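Lys-gingipain W83 (Porphyromonas gingivalis, PDB 6I9A) cleaves proteins after lysine residues as a secreted cysteine protease of Porphyromonas gingivalis, the chain comprising its catalytic domain and a C-terminal Ig-like domain. Local coordinates at residues 435-440 against 445-450; 390-395 against 400-405; 188-193 against 206-211; 137-142 against 147-152. One frame throughout, in Å; residues are numbered along the deposited sequence. Where two conformers were deposited one is given.

In the fold
Along the chain the order is contact 4, contact 3, contact 2, contact 1, each closing before the next opens. Contacts 4 and 3 belong to the C25 peptidase part, their centres about 14 Å apart; Lys152 and Ser209 join them where strands 152-157 and 210-214 begin side by side in the six-stranded sheet. Contacts 2 and 1 lie in the C-terminal Ig-like domain, with centres about 7 Å apart, and share its antiparallel sheet, in which strands 399-404 and 432-439 are neighbours. Contacts 1 and 4 are about 17 Å apart between centres, yet Pro445 rests on the end of helix 126-141, so the Ig-like domain packs directly against the catalytic part.

Contact 1. Residues 435-440 against 445-450; sequences DVVITR and PVIKQI
Residues 435-439 and 446-450 run antiparallel, their axes approaching to 4.5 Å with 153° between directions, and Val436-Lys448 and Ile438-Val446 form the hydrogen-bonded pairs. Each pair is closed by two N-H to O bonds, Val436 N lying 2.9 Å from Lys448 O. Between them, in the non-hydrogen-bonded pair with Ile447, Val437 CA makes a CA-H...O contact of 3.2 Å with Val446 O. The segments form a beta hairpin at the edge of the Ig-like domain's antiparallel sheet, with 446-452 as one of its two outermost strands and 399-404 flanking 432-439 on the other side. At the open end of the hairpin, away from the connecting turn, Asp435 and Gln449 lie side by side and point the same way. Gln449 NE2 donates to Asp435 OD2 over 2.8 Å, meeting the syn side 28° out of the carboxylate plane, with the amide and carboxylate turned only 22° from each other. A water donates a second hydrogen bond to Asp435 OD2 and another to Lys448 O, so the carboxylate is tied to both side chain and backbone of the partner strand. On the face bearing Val436, Ile438 and Val446, the CB atoms of Ile438 and Val446 sit 4.0 Å apart, and Tyr377 packs over both residues. Val436 CG2, anti to the carbonyl carbon, reaches diagonally to Ile450 CD1 at 3.9 Å. On the other face, Val437 and Ile447 both touch Trp34 of helix 25-37.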
loop_
_atom_site.group_PDB
_atom_site.type_symbol
_atom_site.label_atom_id
_atom_site.label_comp_id
_atom_site.label_asym_id
_atom_site.label_seq_id
_atom_site.Cartn_x
_atom_site.Cartn_y
_atom_site.Cartn_z
ATOM N N ASP A 435 -10.515 4.910 23.505
ATOM C CA ASP A 435 -9.497 4.062 22.895
ATOM C C ASP A 435 -8.229 4.878 22.662
ATOM O O ASP A 435 -8.308 6.017 22.220
ATOM C CB ASP A 435 -10.049 3.497 21.556
ATOM C CG ASP A 435 -11.311 2.677 21.785
ATOM O OD1 ASP A 435 -12.400 3.088 21.294
ATOM O OD2 ASP A 435 -11.236 1.676 22.518
ATOM N N VAL A 436 -7.102 4.249 22.895
ATOM C CA VAL A 436 -5.794 4.835 22.652
ATOM C C VAL A 436 -5.044 3.847 21.824
ATOM O O VAL A 436 -4.843 2.714 22.243
ATOM C CB VAL A 436 -5.019 5.168 23.943
ATOM C CG1 VAL A 436 -3.674 5.817 23.617
ATOM C CG2 VAL A 436 -5.848 6.070 24.857
ATOM N N VAL A 437 -4.617 4.252 20.626
ATOM C CA VAL A 437 -3.898 3.381 19.675
ATOM C C VAL A 437 -2.582 4.022 19.382
ATOM O O VAL A 437 -2.514 5.235 19.115
ATOM C CB VAL A 437 -4.740 3.106 18.401
ATOM C CG1 VAL A 437 -3.928 2.314 17.363
ATOM C CG2 VAL A 437 -6.012 2.342 18.764
ATOM N N ILE A 438 -1.520 3.211 19.423
ATOM C CA ILE A 438 -0.170 3.677 19.102
ATOM C C ILE A 438 0.406 2.798 18.023
ATOM O O ILE A 438 0.438 1.567 18.199
ATOM C CB ILE A 438 0.753 3.699 20.342
ATOM C CG1 ILE A 438 0.074 4.430 21.542
ATOM C CG2 ILE A 438 2.127 4.313 19.983
ATOM C CD1 ILE A 438 0.937 4.355 22.868
ATOM N N THR A 439 0.814 3.410 16.918
ATOM C CA THR A 439 1.380 2.635 15.793
ATOM C C THR A 439 2.702 3.244 15.394
ATOM O O THR A 439 3.004 4.416 15.661
ATOM C CB THR A 439 0.405 2.643 14.582
ATOM O OG1 THR A 439 0.137 3.988 14.162
ATOM C CG2 THR A 439 -0.924 1.927 14.861
ATOM N N ARG A 440 3.524 2.422 14.760
ATOM C CA ARG A 440 4.791 2.864 14.223
ATOM C C ARG A 440 5.215 1.871 13.171
ATOM O O ARG A 440 4.984 0.668 13.338
ATOM C CB ARG A 440 5.862 2.967 15.337
ATOM C CG ARG A 440 7.182 3.572 14.865
ATOM C CD ARG A 440 8.172 3.733 16.004
ATOM N NE ARG A 440 9.458 4.118 15.430
ATOM C CZ ARG A 440 10.605 4.092 16.107
ATOM N NH1 ARG A 440 10.621 3.755 17.403
ATOM N NH2 ARG A 440 11.744 4.397 15.496
ATOM N N PRO A 445 1.197 -2.943 16.884
ATOM C CA PRO A 445 0.342 -1.853 17.424
ATOM C C PRO A 445 0.086 -2.035 18.913
ATOM O O PRO A 445 0.074 -3.167 19.430
ATOM C CB PRO A 445 -0.963 -2.013 16.625
ATOM C CG PRO A 445 -1.030 -3.520 16.293
ATOM C CD PRO A 445 0.428 -3.918 16.062
ATOM N N VAL A 446 -0.172 -0.921 19.586
ATOM C CA VAL A 446 -0.629 -0.892 20.986
ATOM C C VAL A 446 -2.070 -0.433 20.940
ATOM O O VAL A 446 -2.359 0.646 20.360
ATOM C CB VAL A 446 0.242 0.062 21.813
ATOM C CG1 VAL A 446 -0.279 0.161 23.244
ATOM C CG2 VAL A 446 1.714 -0.340 21.789
ATOM N N ILE A 447 -2.991 -1.225 21.480
ATOM C CA ILE A 447 -4.433 -0.925 21.439
ATOM C C ILE A 447 -4.955 -1.033 22.859
ATOM O O ILE A 447 -5.027 -2.120 23.434
ATOM C CB ILE A 447 -5.145 -1.881 20.484
ATOM C CG1 ILE A 447 -4.555 -1.813 19.070
ATOM C CG2 ILE A 447 -6.684 -1.610 20.492
ATOM C CD1 ILE A 447 -5.182 -2.854 18.122
ATOM N N LYS A 448 -5.210 0.104 23.477
ATOM C CA LYS A 448 -5.552 0.170 24.904
ATOM C C LYS A 448 -6.732 1.109 25.103
ATOM O O LYS A 448 -7.260 1.666 24.125
ATOM C CB LYS A 448 -4.322 0.651 25.711
ATOM C CG LYS A 448 -3.144 -0.315 25.687
ATOM C CD LYS A 448 -3.445 -1.638 26.471
ATOM C CE LYS A 448 -2.338 -2.650 26.299
ATOM N NZ LYS A 448 -2.549 -3.819 27.198
ATOM N N GLN A 449 -7.177 1.232 26.355
ATOM C CA GLN A 449 -8.270 2.132 26.680
ATOM C C GLN A 449 -7.939 2.865 27.949
ATOM O O GLN A 449 -7.154 2.396 28.786
ATOM C CB GLN A 449 -9.620 1.379 26.835
ATOM C CG GLN A 449 -10.166 0.797 25.539
ATOM C CD GLN A 449 -11.547 0.211 25.723
ATOM O OE1 GLN A 449 -11.819 -0.528 26.679
ATOM N NE2 GLN A 449 -12.439 0.521 24.799
ATOM N N ILE A 450 -8.477 4.092 28.056
ATOM C CA ILE A 450 -8.377 4.889 29.291
ATOM C C ILE A 450 -9.793 5.301 29.701
ATOM O O ILE A 450 -10.526 5.857 28.870
ATOM C CB ILE A 450 -7.462 6.122 29.171
ATOM C CG1 ILE A 450 -6.033 5.715 28.738
ATOM C CG2 ILE A 450 -7.464 6.942 30.500
ATOM C CD1 ILE A 450 -5.112 6.949 28.556
HETATM O O HOH W 1 -8.921 0.248 22.384
#

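Contact 2. Residues 390-395 against 400-405; sequences YSIQAS and VAISKD
Ile392 lays its CD1 methyl between Val400 and Ile402, 3.9 Å from Val400 CG1 and equally far from Ile402 CD1. The contact belongs to the interior of the Ig-like beta sandwich: strands 390-394 and 400-404 are not paired, their axes coming no nearer than 9.2 Å and running 132° apart, and the space between them is bridged by side chains alone. Tyr390, Ile392 and Ala394 all direct their CB atoms toward the facing strand, and Val400 and Ile402 answer from it. With CG1 of Ile392 anti to the carbonyl carbon (chi1 -66°) and the chain then extended, CD1 is carried out to the two partners, while its CG2 branch meets Val400 CG1 at 4.0 Å. Ile392 therefore grips this one valine methyl with both of its branches. At the other end of the row Ile402 turns its CD1 to the Tyr390 ring as well, the two side chains crossing at about a right angle with Ile402 CD1 3.9 Å from Tyr390 CD2. The phenol OH of Tyr390 is hydrogen-bonded to Pro384 O. All five touching residues are buried. Val422 of strand 419-424 touches both Val400 and Ile402, and Val436 and Ile438 of strand 432-439 pack on Ile392 and Ala394 respectively, so that strands flanking the pair complete the same core. The packing is lighter at its Ala394 end, where the short side chain brings its CB to 4.5 Å from Val400 CG2.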
loop_
_atom_site.group_PDB
_atom_site.type_symbol
_atom_site.label_atom_id
_atom_site.label_comp_id
_atom_site.label_asym_id
_atom_site.label_seq_id
_atom_site.Cartn_x
_atom_site.Cartn_y
_atom_site.Cartn_z
ATOM N N TYR A 390 -3.096 16.280 25.351
ATOM C CA TYR A 390 -2.569 15.402 26.374
ATOM C C TYR A 390 -1.199 14.938 25.973
ATOM O O TYR A 390 -0.957 14.703 24.793
ATOM C CB TYR A 390 -3.415 14.142 26.610
ATOM C CG TYR A 390 -4.869 14.405 26.920
ATOM C CD1 TYR A 390 -5.279 14.766 28.204
ATOM C CD2 TYR A 390 -5.842 14.275 25.938
ATOM C CE1 TYR A 390 -6.619 15.009 28.490
ATOM C CE2 TYR A 390 -7.189 14.487 26.214
ATOM C CZ TYR A 390 -7.576 14.855 27.494
ATOM O OH TYR A 390 -8.911 15.110 27.725
ATOM N N SER A 391 -0.311 14.704 26.924
ATOM C CA SER A 391 0.989 14.076 26.641
ATOM C C SER A 391 0.848 12.588 26.856
ATOM O O SER A 391 0.299 12.122 27.853
ATOM C CB SER A 391 2.064 14.669 27.553
ATOM O OG SER A 391 1.734 14.541 28.930
ATOM N N ILE A 392 1.380 11.813 25.883
ATOM C CA ILE A 392 1.414 10.368 25.919
ATOM C C ILE A 392 2.834 10.002 25.508
ATOM O O ILE A 392 3.316 10.566 24.537
ATOM C CB ILE A 392 0.290 9.708 25.063
ATOM C CG1 ILE A 392 -1.094 10.046 25.707
ATOM C CG2 ILE A 392 0.535 8.233 24.976
ATOM C CD1 ILE A 392 -2.351 9.454 25.082
ATOM N N GLN A 393 3.497 9.106 26.242
ATOM C CA GLN A 393 4.855 8.792 25.849
ATOM C C GLN A 393 4.880 7.489 25.054
ATOM O O GLN A 393 4.163 6.543 25.353
ATOM C CB GLN A 393 5.791 8.786 27.051
ATOM C CG GLN A 393 5.831 10.155 27.761
ATOM C CD GLN A 393 4.610 10.411 28.623
ATOM O OE1 GLN A 393 4.023 9.484 29.200
ATOM N NE2 GLN A 393 4.222 11.679 28.747
ATOM N N ALA A 394 5.735 7.476 24.028
ATOM C CA ALA A 394 5.900 6.321 23.149
ATOM C C ALA A 394 7.209 6.474 22.423
ATOM O O ALA A 394 7.750 7.572 22.356
ATOM C CB ALA A 394 4.737 6.199 22.169
ATOM N N SER A 395 7.732 5.381 21.858
ATOM C CA SER A 395 9.006 5.514 21.168
ATOM C C SER A 395 8.964 6.595 20.100
ATOM O O SER A 395 7.931 6.781 19.422
ATOM C CB SER A 395 9.502 4.200 20.566
ATOM O OG SER A 395 8.668 3.808 19.480
ATOM N N VAL A 400 0.150 8.458 17.898
ATOM C CA VAL A 400 -0.816 8.188 18.961
ATOM C C VAL A 400 -2.165 8.767 18.599
ATOM O O VAL A 400 -2.238 9.935 18.208
ATOM C CB VAL A 400 -0.289 8.784 20.287
ATOM C CG1 VAL A 400 -1.243 8.458 21.438
ATOM C CG2 VAL A 400 1.136 8.301 20.611
ATOM N N ALA A 401 -3.228 7.997 18.805
ATOM C CA ALA A 401 -4.581 8.439 18.460
ATOM C C ALA A 401 -5.497 8.139 19.602
ATOM O O ALA A 401 -5.522 7.018 20.120
ATOM C CB ALA A 401 -5.088 7.725 17.199
ATOM N N ILE A 402 -6.349 9.117 19.962
ATOM C CA ILE A 402 -7.384 8.960 20.971
ATOM C C ILE A 402 -8.733 9.018 20.267
ATOM O O ILE A 402 -8.987 9.958 19.521
ATOM C CB ILE A 402 -7.272 10.022 22.072
ATOM C CG1 ILE A 402 -5.916 9.903 22.810
ATOM C CG2 ILE A 402 -8.462 9.897 23.064
ATOM C CD1 ILE A 402 -5.690 11.026 23.836
ATOM N N SER A 403 -9.597 8.029 20.523
ATOM C CA SER A 403 -10.891 7.946 19.849
ATOM C C SER A 403 -11.917 7.334 20.789
ATOM O O SER A 403 -11.591 6.840 21.860
ATOM C CB SER A 403 -10.775 7.112 18.563
ATOM O OG SER A 403 -10.526 5.746 18.850
ATOM N N LYS A 404 -13.188 7.364 20.357
ATOM C CA LYS A 404 -14.256 6.651 21.043
ATOM C C LYS A 404 -15.377 6.385 20.057
ATOM O O LYS A 404 -15.693 7.254 19.248
ATOM C CB LYS A 404 -14.774 7.426 22.265
ATOM C CG LYS A 404 -15.644 6.547 23.198
ATOM C CD LYS A 404 -16.032 7.265 24.498
ATOM C CE LYS A 404 -16.912 8.480 24.271
ATOM N NZ LYS A 404 -18.266 8.093 23.803
ATOM N N ASP A 405 -15.889 5.151 20.057
ATOM C CA ASP A 405 -16.980 4.746 19.158
ATOM C C ASP A 405 -16.622 4.960 17.680
ATOM O O ASP A 405 -17.476 5.310 16.885
ATOM C CB ASP A 405 -18.290 5.523 19.477
ATOM C CG ASP A 405 -18.636 5.655 20.936
ATOM O OD1 ASP A 405 -18.853 4.625 21.582
ATOM O OD2 ASP A 405 -18.670 6.808 21.433
#

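Contact 3. Residues 188-193 against 206-211; sequences DVYNYL and TGVSFA
Strand 188-192 is one of the two outermost strands of the six-stranded sheet in the peptidase part, and here its Tyr190 reaches past the intervening strand 152-157 to the residues leading from helix 202-206 into strand 210-214. Tyr190 meets Val208 through its ring edge: Val208 CG1 lies in the ring plane, 3.8 Å from both Tyr190 CD2 and Tyr190 CE2, so the methyl straddles that bond of the ring. With CG1 of Val208 anti to the carbonyl carbon (chi1 -69°), it is this branch that meets the ring edge. Gly207 O also lies near the plane at the same edge, 4.3 Å from Tyr190 CE2. The polar ends are joined indirectly. Tyr190 OH and Thr206 OG1 are 4.4 Å apart, too far for a direct bond, and a water between them stands 2.8 Å from Tyr190 OH and 2.7 Å from Thr206 OG1. The same water donates to Gly207 O over 2.7 Å, so it links the phenol to both a side chain and a main-chain carbonyl at the helix end. Gly207 follows the helix with a positive phi of 134°, a conformation readily open to glycine. Tyr190 is further positioned by His203, whose ring stacks on it, while Val208 packs on Phe242 of strand 242-247. The parallel strands 188-192 and 210-214 of this mixed sheet, joined through helix 202-206, make a beta-alpha-beta crossover, an arrangement typical of the alpha/beta fold of clan CD peptidases.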
loop_
_atom_site.group_PDB
_atom_site.type_symbol
_atom_site.label_atom_id
_atom_site.label_comp_id
_atom_site.label_asym_id
_atom_site.label_seq_id
_atom_site.Cartn_x
_atom_site.Cartn_y
_atom_site.Cartn_z
ATOM N N ASP A 188 13.498 -17.142 6.132
ATOM C CA ASP A 188 13.246 -17.959 4.948
ATOM C C ASP A 188 12.999 -17.053 3.764
ATOM O O ASP A 188 11.965 -16.372 3.695
ATOM C CB ASP A 188 12.040 -18.867 5.183
ATOM C CG ASP A 188 12.233 -19.807 6.356
ATOM O OD1 ASP A 188 11.896 -19.425 7.492
ATOM O OD2 ASP A 188 12.811 -20.897 6.157
ATOM N N VAL A 189 13.959 -16.995 2.869
ATOM C CA VAL A 189 13.895 -16.168 1.685
ATOM C C VAL A 189 13.761 -17.146 0.531
ATOM O O VAL A 189 14.756 -17.617 -0.043
ATOM C CB VAL A 189 15.078 -15.214 1.589
ATOM C CG1 VAL A 189 14.985 -14.390 0.307
ATOM C CG2 VAL A 189 15.141 -14.299 2.811
ATOM N N TYR A 190 12.523 -17.538 0.236
ATOM C CA TYR A 190 12.278 -18.501 -0.844
ATOM C C TYR A 190 12.501 -17.762 -2.142
ATOM O O TYR A 190 11.866 -16.735 -2.379
ATOM C CB TYR A 190 10.859 -19.039 -0.766
ATOM C CG TYR A 190 10.437 -19.581 0.582
ATOM C CD1 TYR A 190 11.012 -20.736 1.111
ATOM C CD2 TYR A 190 9.416 -18.969 1.304
ATOM C CE1 TYR A 190 10.576 -21.260 2.332
ATOM C CE2 TYR A 190 8.942 -19.501 2.485
ATOM C CZ TYR A 190 9.540 -20.628 3.005
ATOM O OH TYR A 190 9.014 -21.154 4.173
ATOM N N ASN A 191 13.413 -18.240 -2.976
ATOM C CA ASN A 191 13.748 -17.488 -4.206
ATOM C C ASN A 191 13.977 -18.458 -5.340
ATOM O O ASN A 191 14.615 -19.507 -5.161
ATOM C CB ASN A 191 14.966 -16.582 -3.970
ATOM C CG ASN A 191 16.259 -17.301 -3.706
ATOM O OD1 ASN A 191 17.095 -17.410 -4.615
ATOM N ND2 ASN A 191 16.479 -17.777 -2.480
ATOM N N TYR A 192 13.439 -18.102 -6.501
ATOM C CA TYR A 192 13.570 -18.911 -7.705
ATOM C C TYR A 192 14.083 -17.994 -8.793
ATOM O O TYR A 192 13.365 -17.084 -9.252
ATOM C CB TYR A 192 12.210 -19.495 -8.056
ATOM C CG TYR A 192 11.746 -20.468 -7.006
ATOM C CD1 TYR A 192 11.170 -20.016 -5.812
ATOM C CD2 TYR A 192 11.978 -21.847 -7.143
ATOM C CE1 TYR A 192 10.833 -20.900 -4.790
ATOM C CE2 TYR A 192 11.631 -22.738 -6.128
ATOM C CZ TYR A 192 11.039 -22.264 -4.961
ATOM O OH TYR A 192 10.704 -23.131 -3.946
ATOM N N LEU A 193 15.329 -18.183 -9.172
ATOM C CA LEU A 193 16.001 -17.311 -10.124
ATOM C C LEU A 193 15.872 -17.756 -11.538
ATOM O O LEU A 193 16.088 -16.957 -12.447
ATOM C CB LEU A 193 17.499 -17.237 -9.746
ATOM C CG LEU A 193 17.793 -16.543 -8.382
ATOM C CD1 LEU A 193 19.252 -16.739 -7.939
ATOM C CD2 LEU A 193 17.354 -15.048 -8.396
ATOM N N THR A 206 2.052 -21.862 2.849
ATOM C CA THR A 206 2.636 -22.093 4.167
ATOM C C THR A 206 2.880 -20.793 4.909
ATOM O O THR A 206 2.835 -20.789 6.149
ATOM C CB THR A 206 3.915 -22.927 4.080
ATOM O OG1 THR A 206 4.838 -22.223 3.257
ATOM C CG2 THR A 206 3.668 -24.326 3.510
ATOM N N GLY A 207 3.136 -19.713 4.185
ATOM C CA GLY A 207 3.200 -18.391 4.791
ATOM C C GLY A 207 4.390 -17.585 4.359
ATOM O O GLY A 207 5.544 -17.940 4.612
ATOM N N VAL A 208 4.075 -16.443 3.738
ATOM C CA VAL A 208 5.057 -15.407 3.445
ATOM C C VAL A 208 4.383 -14.059 3.695
ATOM O O VAL A 208 3.162 -13.927 3.546
ATOM C CB VAL A 208 5.602 -15.458 1.995
ATOM C CG1 VAL A 208 6.468 -16.699 1.774
ATOM C CG2 VAL A 208 4.476 -15.364 0.964
ATOM N N SER A 209 5.203 -13.065 4.043
ATOM C CA SER A 209 4.706 -11.687 4.249
ATOM C C SER A 209 4.612 -10.936 2.915
ATOM O O SER A 209 3.909 -9.910 2.816
ATOM C CB SER A 209 5.650 -10.903 5.186
ATOM O OG SER A 209 6.970 -10.889 4.651
ATOM N N PHE A 210 5.394 -11.371 1.927
ATOM C CA PHE A 210 5.650 -10.592 0.724
ATOM C C PHE A 210 5.981 -11.566 -0.378
ATOM O O PHE A 210 6.757 -12.512 -0.161
ATOM C CB PHE A 210 6.862 -9.687 0.999
ATOM C CG PHE A 210 7.290 -8.836 -0.183
ATOM C CD1 PHE A 210 6.478 -7.797 -0.644
ATOM C CD2 PHE A 210 8.505 -9.064 -0.834
ATOM C CE1 PHE A 210 6.901 -6.992 -1.705
ATOM C CE2 PHE A 210 8.918 -8.247 -1.900
ATOM C CZ PHE A 210 8.116 -7.224 -2.310
ATOM N N ALA A 211 5.431 -11.327 -1.560
ATOM C CA ALA A 211 5.713 -12.125 -2.756
ATOM C C ALA A 211 5.924 -11.169 -3.898
ATOM O O ALA A 211 5.060 -10.304 -4.142
ATOM C CB ALA A 211 4.562 -13.060 -3.045
HETATM O O HOH W 2 6.320 -20.545 4.740
#

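Contact 4. Residues 137-142 against 147-152; sequences LMYEKA and KSYLEK
Tyr139 and Tyr149 make the close part of this contact: Tyr149 OH stands at the edge of the Tyr139 ring, in its plane, 3.4 Å from Tyr139 CD1. That OH is bonded to Tyr241 O, which fixes where it sits. Tyr139 CG lies anti to the backbone N (chi1 -174°), and this swings the ring off the helix toward the 147-150 turn, where Leu150 CD2 touches Tyr139 CE1 at 3.8 Å. Tyr139, Tyr149 and Leu150 are all buried. The side at Lys147 is looser and partly exposed. The Lys147 chain runs extended and bends at its last torsion, leaving Lys147 NZ 3.3 Å from Ala142 O in a weak hydrogen bond; Met144 O is the stronger partner of this ammonium. Ala142, with positive phi, is the C' residue of a Schellman motif closing the helix, in which Thr143 N bonds to Met138 O and a weak bond joins Ala142 N to Tyr139 O. The contact thus lies between the C-terminal end of helix 126-141 and the 3-10 turn leading into strand 152-157, with Tyr139 also meeting Tyr274 of strand 273-279 and Trp34 of helix 25-37 packing on Leu137 and Lys141.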
loop_
_atom_site.group_PDB
_atom_site.type_symbol
_atom_site.label_atom_id
_atom_site.label_comp_id
_atom_site.label_asym_id
_atom_site.label_seq_id
_atom_site.Cartn_x
_atom_site.Cartn_y
_atom_site.Cartn_z
ATOM N N LEU A 137 -7.447 -5.973 8.650
ATOM C CA LEU A 137 -7.595 -5.808 10.099
ATOM C C LEU A 137 -6.681 -6.782 10.840
ATOM O O LEU A 137 -6.022 -6.402 11.812
ATOM C CB LEU A 137 -9.065 -6.046 10.515
ATOM C CG LEU A 137 -10.064 -4.971 10.078
ATOM C CD1 LEU A 137 -11.487 -5.364 10.425
ATOM C CD2 LEU A 137 -9.734 -3.650 10.774
ATOM N N MET A 138 -6.645 -8.048 10.396
ATOM C CA MET A 138 -5.781 -9.003 11.088
ATOM C C MET A 138 -4.324 -8.597 10.963
ATOM O O MET A 138 -3.542 -8.650 11.917
ATOM C CB MET A 138 -5.979 -10.407 10.522
ATOM C CG MET A 138 -4.962 -11.365 11.112
ATOM S SD MET A 138 -5.360 -13.113 10.960
ATOM C CE MET A 138 -6.661 -13.219 12.243
ATOM N N TYR A 139 -3.937 -8.128 9.755
ATOM C CA TYR A 139 -2.546 -7.769 9.552
ATOM C C TYR A 139 -2.148 -6.537 10.362
ATOM O O TYR A 139 -1.133 -6.534 11.083
ATOM C CB TYR A 139 -2.308 -7.512 8.043
ATOM C CG TYR A 139 -0.847 -7.273 7.717
ATOM C CD1 TYR A 139 0.015 -8.347 7.455
ATOM C CD2 TYR A 139 -0.321 -5.980 7.677
ATOM C CE1 TYR A 139 1.342 -8.139 7.174
ATOM C CE2 TYR A 139 1.018 -5.762 7.387
ATOM C CZ TYR A 139 1.833 -6.840 7.102
ATOM O OH TYR A 139 3.148 -6.618 6.791
ATOM N N GLU A 140 -2.963 -5.474 10.297
ATOM C CA GLU A 140 -2.625 -4.202 10.956
ATOM C C GLU A 140 -2.774 -4.240 12.481
ATOM O O GLU A 140 -2.034 -3.550 13.186
ATOM C CB GLU A 140 -3.491 -3.061 10.408
ATOM C CG GLU A 140 -3.248 -2.786 8.934
ATOM C CD GLU A 140 -3.739 -1.390 8.592
ATOM O OE1 GLU A 140 -4.943 -1.106 8.773
ATOM O OE2 GLU A 140 -2.926 -0.570 8.100
ATOM N N LYS A 141 -3.747 -5.018 12.972
ATOM C CA LYS A 141 -3.921 -5.190 14.420
ATOM C C LYS A 141 -3.006 -6.296 14.929
ATOM O O LYS A 141 -2.885 -6.482 16.158
ATOM C CB LYS A 141 -5.362 -5.546 14.759
ATOM C CG LYS A 141 -6.307 -4.386 14.454
ATOM C CD LYS A 141 -7.707 -4.787 14.925
ATOM C CE LYS A 141 -8.698 -3.666 14.851
ATOM N NZ LYS A 141 -9.914 -4.019 15.679
ATOM N N ALA A 142 -2.326 -7.030 14.002
ATOM C CA ALA A 142 -1.392 -8.107 14.348
ATOM C C ALA A 142 -2.020 -9.136 15.268
ATOM O O ALA A 142 -1.438 -9.546 16.264
ATOM C CB ALA A 142 -0.100 -7.553 14.946
ATOM N N LYS A 147 2.870 -15.476 13.896
ATOM C CA LYS A 147 3.636 -14.267 13.426
ATOM C C LYS A 147 4.933 -14.652 12.729
ATOM O O LYS A 147 5.493 -13.809 12.015
ATOM C CB LYS A 147 3.871 -13.288 14.588
ATOM C CG LYS A 147 2.518 -12.814 15.137
ATOM C CD LYS A 147 2.670 -11.936 16.329
ATOM C CE LYS A 147 1.358 -11.262 16.702
ATOM N NZ LYS A 147 0.262 -12.208 17.147
ATOM N N SER A 148 5.396 -15.901 12.881
ATOM C CA SER A 148 6.646 -16.291 12.212
ATOM C C SER A 148 6.551 -16.171 10.669
ATOM O O SER A 148 7.591 -16.055 10.027
ATOM C CB SER A 148 7.067 -17.700 12.601
ATOM O OG SER A 148 6.285 -18.668 11.939
ATOM N N TYR A 149 5.343 -16.203 10.101
ATOM C CA TYR A 149 5.206 -16.095 8.636
ATOM C C TYR A 149 5.760 -14.737 8.178
ATOM O O TYR A 149 6.115 -14.586 7.012
ATOM C CB TYR A 149 3.782 -16.360 8.156
ATOM C CG TYR A 149 2.918 -15.127 7.977
ATOM C CD1 TYR A 149 2.319 -14.495 9.070
ATOM C CD2 TYR A 149 2.711 -14.585 6.718
ATOM C CE1 TYR A 149 1.541 -13.360 8.905
ATOM C CE2 TYR A 149 1.945 -13.444 6.537
ATOM C CZ TYR A 149 1.348 -12.841 7.632
ATOM O OH TYR A 149 0.576 -11.705 7.517
ATOM N N LEU A 150 5.732 -13.739 9.052
ATOM C CA LEU A 150 6.197 -12.392 8.713
ATOM C C LEU A 150 7.702 -12.386 8.419
ATOM O O LEU A 150 8.215 -11.451 7.775
ATOM C CB LEU A 150 5.897 -11.440 9.870
ATOM C CG LEU A 150 4.426 -11.194 10.127
ATOM C CD1 LEU A 150 4.214 -10.333 11.350
ATOM C CD2 LEU A 150 3.750 -10.522 8.919
ATOM N N GLU A 151 8.430 -13.445 8.815
ATOM C CA GLU A 151 9.875 -13.548 8.643
ATOM C C GLU A 151 10.233 -14.267 7.343
ATOM O O GLU A 151 11.406 -14.642 7.158
ATOM C CB GLU A 151 10.499 -14.272 9.850
ATOM C CG GLU A 151 10.153 -13.540 11.162
ATOM C CD GLU A 151 10.653 -14.288 12.389
ATOM O OE1 GLU A 151 11.447 -13.701 13.157
ATOM O OE2 GLU A 151 10.261 -15.475 12.577
ATOM N N LYS A 152 9.266 -14.421 6.444
ATOM C CA LYS A 152 9.458 -15.220 5.228
ATOM C C LYS A 152 8.958 -14.458 4.016
ATOM O O LYS A 152 7.950 -13.742 4.112
ATOM C CB LYS A 152 8.695 -16.548 5.380
ATOM C CG LYS A 152 8.969 -17.227 6.739
ATOM C CD LYS A 152 8.302 -18.580 6.841
ATOM C CE LYS A 152 8.486 -19.170 8.227
ATOM N NZ LYS A 152 7.661 -20.384 8.395
#